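Local coordinates for protein exopolygalacturonase (Yersinia enterocolitica, PDB 2UVF) that probably hydrolyses the galacturonan chains of pectin from their ends, as a family 28 exopolygalacturonase that binds digalacturonic acid, at residues K65-L78 against Y126-L139. Sequence-based numbering, arbitrary orientation.
Sequences KIVDYQIFSAGKLL and YQFTVKAQYADGSL
Tyr69 and Ile71 on strand 66-73 meet Val130 and Ala132 on strand 126-134, a worked example of how an antiparallel pair gives its two faces different work. On this tightly packed, buried face Val130 CG2 lies 3.9 Å from Tyr69 CB and also touches Ile71 CG1, while Ala132 CB sits 3.7 Å from Tyr69 CE1.

The opposite face, with Gln70, Phe72, Lys131 and Gln133, is partly open to solvent. There Gln70 NE2 gives a 2.8 Å hydrogen bond to Gln133 OE1, received on a lone pair in the carbonyl plane although the two amide planes are turned 81° from each other. With CG anti to its own carbonyl carbon (chi1 -62°) and the chain extended, Gln70 also crosses the Leu139 side chain at about a right angle, Gln70 CD to Leu139 CD2 3.5 Å. The Phe72 ring crosses the Lys131 side chain at about a right angle, Phe72 CE2 to Lys131 CG 3.3 Å.

The ladder slips at a classic beta bulge, where Val67 N (2.9 Å) and, weakly, Asp68 N share Gln133 O.

Within the fibronectin type III domain, these are the two central strands of a four-stranded sheet, flanked by strands 76-80 and 146-149; strands 53-58 and 114-117 cover the Tyr69-Ile71 face, with Trp57 meeting the Tyr69 ring.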
# COMPACT_ATOMS: atom_id res chain seq x y z
N LYS A 65 -16.56 -22.49 -0.53
CA LYS A 65 -16.33 -23.88 -0.15
C LYS A 65 -14.85 -24.17 0.15
O LYS A 65 -14.50 -25.25 0.65
CB LYS A 65 -16.90 -24.82 -1.22
CG LYS A 65 -18.21 -24.29 -1.90
CD LYS A 65 -19.00 -25.37 -2.66
CE LYS A 65 -19.89 -26.21 -1.73
NZ LYS A 65 -20.17 -27.58 -2.30
N ILE A 66 -13.98 -23.20 -0.13
CA ILE A 66 -12.54 -23.34 0.10
C ILE A 66 -12.22 -22.76 1.47
O ILE A 66 -12.47 -21.59 1.73
CB ILE A 66 -11.71 -22.62 -1.01
CG1 ILE A 66 -12.20 -23.04 -2.40
CG2 ILE A 66 -10.20 -22.90 -0.85
CD1 ILE A 66 -11.88 -22.07 -3.54
N VAL A 67 -11.67 -23.58 2.36
CA VAL A 67 -11.39 -23.14 3.73
C VAL A 67 -9.89 -22.98 4.01
O VAL A 67 -9.52 -22.44 5.05
CB VAL A 67 -12.08 -24.05 4.81
CG1 VAL A 67 -13.58 -23.98 4.69
CG2 VAL A 67 -11.59 -25.51 4.71
N ASP A 68 -9.05 -23.40 3.07
CA ASP A 68 -7.60 -23.43 3.22
C ASP A 68 -6.92 -23.88 1.92
O ASP A 68 -7.60 -24.23 0.96
CB ASP A 68 -7.20 -24.37 4.37
CG ASP A 68 -6.05 -23.84 5.20
OD1 ASP A 68 -5.24 -23.02 4.71
OD2 ASP A 68 -5.96 -24.24 6.37
N TYR A 69 -5.59 -23.86 1.91
CA TYR A 69 -4.77 -24.38 0.80
C TYR A 69 -3.60 -25.17 1.38
O TYR A 69 -3.10 -24.82 2.46
CB TYR A 69 -4.23 -23.25 -0.07
CG TYR A 69 -5.26 -22.62 -0.98
CD1 TYR A 69 -5.46 -23.10 -2.28
CD2 TYR A 69 -6.04 -21.54 -0.55
CE1 TYR A 69 -6.42 -22.53 -3.12
CE2 TYR A 69 -6.99 -20.96 -1.38
CZ TYR A 69 -7.18 -21.46 -2.66
OH TYR A 69 -8.12 -20.85 -3.47
N GLN A 70 -3.16 -26.21 0.67
CA GLN A 70 -2.07 -27.08 1.14
C GLN A 70 -0.94 -27.08 0.14
O GLN A 70 -1.18 -27.13 -1.07
CB GLN A 70 -2.54 -28.52 1.33
CG GLN A 70 -3.63 -28.73 2.37
CD GLN A 70 -3.83 -30.20 2.71
OE1 GLN A 70 -3.28 -31.09 2.04
NE2 GLN A 70 -4.63 -30.47 3.74
N ILE A 71 0.30 -27.08 0.64
CA ILE A 71 1.48 -26.86 -0.20
C ILE A 71 2.44 -28.05 -0.17
O ILE A 71 2.83 -28.50 0.90
CB ILE A 71 2.19 -25.51 0.16
CG1 ILE A 71 1.36 -24.31 -0.32
CG2 ILE A 71 3.57 -25.42 -0.46
CD1 ILE A 71 0.26 -23.88 0.63
N PHE A 72 2.81 -28.54 -1.35
CA PHE A 72 3.65 -29.73 -1.49
C PHE A 72 4.88 -29.43 -2.33
O PHE A 72 4.77 -28.84 -3.41
CB PHE A 72 2.88 -30.87 -2.17
CG PHE A 72 1.48 -31.08 -1.67
CD1 PHE A 72 1.22 -32.04 -0.69
CD2 PHE A 72 0.41 -30.36 -2.20
CE1 PHE A 72 -0.07 -32.25 -0.22
CE2 PHE A 72 -0.88 -30.57 -1.73
CZ PHE A 72 -1.12 -31.52 -0.74
N SER A 73 6.05 -29.83 -1.83
CA SER A 73 7.27 -29.84 -2.64
C SER A 73 7.52 -31.29 -3.03
O SER A 73 7.54 -32.18 -2.16
CB SER A 73 8.46 -29.26 -1.87
OG SER A 73 9.67 -29.41 -2.60
N ALA A 74 7.72 -31.53 -4.33
CA ALA A 74 7.84 -32.89 -4.87
C ALA A 74 6.83 -33.84 -4.21
O ALA A 74 7.19 -34.87 -3.64
CB ALA A 74 9.28 -33.42 -4.73
N GLY A 75 5.55 -33.43 -4.26
CA GLY A 75 4.43 -34.23 -3.77
C GLY A 75 4.40 -34.59 -2.29
O GLY A 75 3.52 -35.33 -1.87
N LYS A 76 5.36 -34.10 -1.52
CA LYS A 76 5.31 -34.25 -0.06
C LYS A 76 4.78 -32.97 0.61
O LYS A 76 5.23 -31.86 0.28
CB LYS A 76 6.66 -34.64 0.54
CG LYS A 76 6.51 -35.46 1.85
CD LYS A 76 7.70 -35.30 2.81
CE LYS A 76 7.69 -33.95 3.54
NZ LYS A 76 8.56 -32.93 2.86
N LEU A 77 3.83 -33.14 1.53
CA LEU A 77 3.18 -32.02 2.21
C LEU A 77 4.16 -31.17 3.03
O LEU A 77 4.91 -31.70 3.86
CB LEU A 77 2.02 -32.53 3.09
CG LEU A 77 1.20 -31.53 3.93
CD1 LEU A 77 0.30 -30.64 3.06
CD2 LEU A 77 0.37 -32.28 4.95
N LEU A 78 4.14 -29.86 2.77
CA LEU A 78 4.93 -28.89 3.55
C LEU A 78 4.10 -28.26 4.67
O LEU A 78 4.65 -27.85 5.71
CB LEU A 78 5.53 -27.81 2.63
CG LEU A 78 6.55 -28.29 1.59
CD1 LEU A 78 6.76 -27.26 0.50
CD2 LEU A 78 7.88 -28.64 2.25
N TYR A 126 13.76 -26.65 -6.41
CA TYR A 126 12.66 -27.33 -5.72
C TYR A 126 11.40 -27.18 -6.55
O TYR A 126 11.16 -26.12 -7.14
CB TYR A 126 12.42 -26.72 -4.33
CG TYR A 126 13.59 -26.78 -3.39
CD1 TYR A 126 13.83 -27.92 -2.63
CD2 TYR A 126 14.46 -25.69 -3.24
CE1 TYR A 126 14.92 -27.99 -1.75
CE2 TYR A 126 15.56 -25.75 -2.36
CZ TYR A 126 15.78 -26.90 -1.62
OH TYR A 126 16.84 -26.99 -0.74
N GLN A 127 10.60 -28.24 -6.61
CA GLN A 127 9.29 -28.20 -7.29
C GLN A 127 8.20 -27.97 -6.24
O GLN A 127 8.36 -28.33 -5.08
CB GLN A 127 9.06 -29.48 -8.10
CG GLN A 127 7.83 -29.49 -9.02
CD GLN A 127 6.68 -30.36 -8.47
OE1 GLN A 127 5.71 -30.64 -9.18
NE2 GLN A 127 6.79 -30.79 -7.21
N PHE A 128 7.10 -27.33 -6.66
CA PHE A 128 6.03 -26.93 -5.75
C PHE A 128 4.65 -27.07 -6.41
O PHE A 128 4.46 -26.68 -7.58
CB PHE A 128 6.21 -25.46 -5.29
CG PHE A 128 7.45 -25.20 -4.47
CD1 PHE A 128 7.57 -25.69 -3.17
CD2 PHE A 128 8.48 -24.39 -4.97
CE1 PHE A 128 8.72 -25.43 -2.39
CE2 PHE A 128 9.62 -24.12 -4.21
CZ PHE A 128 9.75 -24.63 -2.92
N THR A 129 3.70 -27.66 -5.68
CA THR A 129 2.28 -27.57 -6.05
C THR A 129 1.41 -27.11 -4.88
O THR A 129 1.83 -27.18 -3.72
CB THR A 129 1.70 -28.90 -6.65
OG1 THR A 129 1.86 -29.98 -5.73
CG2 THR A 129 2.34 -29.24 -7.99
N VAL A 130 0.21 -26.62 -5.20
CA VAL A 130 -0.79 -26.17 -4.21
C VAL A 130 -2.20 -26.73 -4.50
O VAL A 130 -2.66 -26.74 -5.64
CB VAL A 130 -0.82 -24.58 -4.10
CG1 VAL A 130 -1.26 -23.92 -5.41
CG2 VAL A 130 -1.70 -24.12 -2.94
N LYS A 131 -2.86 -27.23 -3.45
CA LYS A 131 -4.25 -27.70 -3.54
C LYS A 131 -5.15 -26.89 -2.61
O LYS A 131 -4.76 -26.63 -1.45
CB LYS A 131 -4.36 -29.18 -3.13
CG LYS A 131 -3.44 -30.14 -3.83
CD LYS A 131 -3.86 -31.58 -3.54
CE LYS A 131 -2.93 -32.59 -4.19
NZ LYS A 131 -3.59 -33.92 -4.43
N ALA A 132 -6.32 -26.51 -3.11
CA ALA A 132 -7.42 -26.02 -2.29
C ALA A 132 -7.92 -27.10 -1.33
O ALA A 132 -8.09 -28.26 -1.72
CB ALA A 132 -8.57 -25.53 -3.15
N GLN A 133 -8.14 -26.71 -0.08
CA GLN A 133 -8.72 -27.59 0.91
C GLN A 133 -10.15 -27.12 1.15
O GLN A 133 -10.41 -25.93 1.32
CB GLN A 133 -7.91 -27.55 2.21
CG GLN A 133 -8.24 -28.67 3.20
CD GLN A 133 -7.71 -28.40 4.59
OE1 GLN A 133 -6.60 -28.80 4.93
NE2 GLN A 133 -8.49 -27.69 5.39
N TYR A 134 -11.08 -28.07 1.15
CA TYR A 134 -12.49 -27.74 1.24
C TYR A 134 -13.02 -27.94 2.65
O TYR A 134 -12.38 -28.61 3.48
CB TYR A 134 -13.31 -28.53 0.21
CG TYR A 134 -12.95 -28.23 -1.23
CD1 TYR A 134 -13.33 -27.03 -1.84
CD2 TYR A 134 -12.24 -29.15 -1.99
CE1 TYR A 134 -13.00 -26.76 -3.15
CE2 TYR A 134 -11.90 -28.89 -3.31
CZ TYR A 134 -12.29 -27.69 -3.88
OH TYR A 134 -11.96 -27.44 -5.19
N ALA A 135 -14.18 -27.35 2.92
CA ALA A 135 -14.84 -27.44 4.21
C ALA A 135 -14.99 -28.89 4.69
O ALA A 135 -14.77 -29.18 5.88
CB ALA A 135 -16.20 -26.75 4.14
N ASP A 136 -15.33 -29.79 3.76
CA ASP A 136 -15.61 -31.21 4.03
C ASP A 136 -14.36 -32.12 4.09
O ASP A 136 -14.49 -33.35 4.07
CB ASP A 136 -16.59 -31.75 2.98
CG ASP A 136 -16.01 -31.75 1.56
OD1 ASP A 136 -14.80 -31.49 1.39
OD2 ASP A 136 -16.78 -32.01 0.61
N GLY A 137 -13.17 -31.52 4.14
CA GLY A 137 -11.92 -32.25 4.32
C GLY A 137 -11.17 -32.61 3.05
O GLY A 137 -9.96 -32.90 3.10
N SER A 138 -11.87 -32.59 1.92
CA SER A 138 -11.32 -33.01 0.62
C SER A 138 -10.50 -31.92 -0.06
O SER A 138 -10.76 -30.72 0.12
CB SER A 138 -12.43 -33.49 -0.32
OG SER A 138 -13.07 -32.39 -0.97
N LEU A 139 -9.52 -32.35 -0.87
CA LEU A 139 -8.64 -31.44 -1.60
C LEU A 139 -9.01 -31.34 -3.07
O LEU A 139 -9.70 -32.22 -3.60
CB LEU A 139 -7.19 -31.91 -1.47
CG LEU A 139 -6.65 -32.09 -0.06
CD1 LEU A 139 -5.29 -32.77 -0.11
CD2 LEU A 139 -6.58 -30.76 0.67